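PDB 3QIT: polyketide synthase from Lyngbya majuscula 19L, which is the thioesterase domain that ends curacin A biosynthesis, probably hydrolysing the thioester, with decarboxylation and sulfate elimination giving a terminal alkene. Local coordinates for residues B[273-276]-B[277-280]. Numbering follows the deposited sequence.
Sequences IDAA and AALA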
ATOM      1  N   ILE B 273     -16.023  24.967  -5.865  1.00 17.58           N
ATOM      2  CA  ILE B 273     -16.186  26.238  -5.169  1.00 16.44           C
ATOM      3  C   ILE B 273     -16.548  27.338  -6.186  1.00 21.64           C
ATOM      4  O   ILE B 273     -17.509  28.098  -5.968  1.00 26.68           O
ATOM      5  CB  ILE B 273     -14.898  26.641  -4.405  1.00 18.87           C
ATOM      6  CG1 ILE B 273     -14.416  25.481  -3.517  1.00 24.28           C
ATOM      7  CG2 ILE B 273     -15.113  27.934  -3.605  1.00 24.81           C
ATOM      8  CD1 ILE B 273     -15.448  24.958  -2.546  1.00 21.46           C
ATOM      9  N   ASP B 274     -15.798  27.390  -7.286  1.00 22.43           N
ATOM     10  CA  ASP B 274     -15.894  28.462  -8.303  1.00 23.73           C
ATOM     11  C   ASP B 274     -17.236  28.474  -9.024  1.00 25.87           C
ATOM     12  O   ASP B 274     -17.731  29.527  -9.420  1.00 25.92           O
ATOM     13  CB  ASP B 274     -14.834  28.261  -9.402  1.00 25.83           C
ATOM     14  CG  ASP B 274     -13.427  28.632  -8.965  1.00 31.62           C
ATOM     15  OD1 ASP B 274     -13.198  28.862  -7.758  1.00 28.80           O
ATOM     16  OD2 ASP B 274     -12.546  28.676  -9.851  1.00 32.67           O
ATOM     17  N   ALA B 275     -17.793  27.289  -9.231  1.00 21.28           N
ATOM     18  CA  ALA B 275     -18.967  27.104 -10.110  1.00 22.07           C
ATOM     19  C   ALA B 275     -19.935  26.093  -9.484  1.00 18.10           C
ATOM     20  O   ALA B 275     -20.489  25.227 -10.178  1.00 20.12           O
ATOM     21  CB  ALA B 275     -18.495  26.601 -11.473  1.00 22.32           C
ATOM     22  N   ALA B 276     -20.110  26.199  -8.170  1.00 19.41           N
ATOM     23  CA  ALA B 276     -20.829  25.166  -7.406  1.00 23.90           C
ATOM     24  C   ALA B 276     -22.271  24.994  -7.904  1.00 23.53           C
ATOM     25  O   ALA B 276     -22.720  23.870  -8.137  1.00 20.67           O
ATOM     26  CB  ALA B 276     -20.801  25.487  -5.933  1.00 22.63           C
ATOM     27  N   ALA B 277     -22.992  26.104  -8.074  1.00 26.19           N
ATOM     28  CA  ALA B 277     -24.388  26.014  -8.536  1.00 24.98           C
ATOM     29  C   ALA B 277     -24.465  25.377  -9.926  1.00 25.89           C
ATOM     30  O   ALA B 277     -25.341  24.548 -10.194  1.00 21.89           O
ATOM     31  CB  ALA B 277     -25.044  27.380  -8.543  1.00 28.16           C
ATOM     32  N   ALA B 278     -23.558  25.783 -10.817  1.00 25.82           N
ATOM     33  CA  ALA B 278     -23.519  25.234 -12.175  1.00 22.52           C
ATOM     34  C   ALA B 278     -23.217  23.747 -12.176  1.00 25.40           C
ATOM     35  O   ALA B 278     -23.799  22.977 -12.957  1.00 20.74           O
ATOM     36  CB  ALA B 278     -22.502  26.000 -13.050  1.00 23.98           C
ATOM     37  N   LEU B 279     -22.282  23.325 -11.311  1.00 19.78           N
ATOM     38  CA  LEU B 279     -21.980  21.923 -11.196  1.00 19.91           C
ATOM     39  C   LEU B 279     -23.182  21.124 -10.652  1.00 20.37           C
ATOM     40  O   LEU B 279     -23.505  20.063 -11.169  1.00 19.82           O
ATOM     41  CB  LEU B 279     -20.711  21.732 -10.341  1.00 20.14           C
ATOM     42  CG  LEU B 279     -20.226  20.304 -10.176  1.00 21.69           C
ATOM     43  CD1 LEU B 279     -20.049  19.579 -11.514  1.00 21.76           C
ATOM     44  CD2 LEU B 279     -18.887  20.383  -9.381  1.00 19.71           C
ATOM     45  N   ALA B 280     -23.874  21.654  -9.646  1.00 17.92           N
ATOM     46  CA  ALA B 280     -25.067  20.983  -9.135  1.00 20.16           C
ATOM     47  C   ALA B 280     -26.091  20.822 -10.261  1.00 19.37           C
ATOM     48  O   ALA B 280     -26.708  19.757 -10.409  1.00 21.08           O
ATOM     49  CB  ALA B 280     -25.668  21.769  -7.984  1.00 22.95           C
TER
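The methyl of Ala275 packs against that of Ala278, CB to CB 4.3 Å, across the first turn of the helix that runs to residue 284. Ala275 stands just before that helix, at its N-cap, and also breaks the short helix 271-274; its phi and psi of -140° and 41° kink the chain between the two. The side chain here is a methyl, so the capping position offers no polar side-chain group to the first-turn amides, and the main chain alone makes the bonds between the two segments. Leu279 N donates to Ala275 O at 2.8 Å. One residue on, Ala280 N reaches Ala276 O at 2.9 Å, the second i to i+4 bond. The Ala275 oxygen also has apolar neighbours, with Ala278 CB at 3.6 Å and Leu279 CB at 3.5 Å. The buried side chain of Leu279 meets Val45 of helix 43-51 and Leu265 of strand 261-265, two apolar partners that suit a branched aliphatic group. Ala276 and Ala280 turn small methyls to helix 43-51, whereas Ala277 is exposed, where its small, helix-favouring side chain suits the first turn. Asp274, by contrast, directs its carboxylate away, to Ser176 OG and Gly268 N, tying helix 271-274 both to the loop that holds Ser176 and to the residue just before His269, a probable member of a Ser-His-Glu triad. The chemistry is therefore divided: backbone i to i+4 bonds start the final helix, while alanine methyls and one leucine seat it against its neighbours by apolar packing.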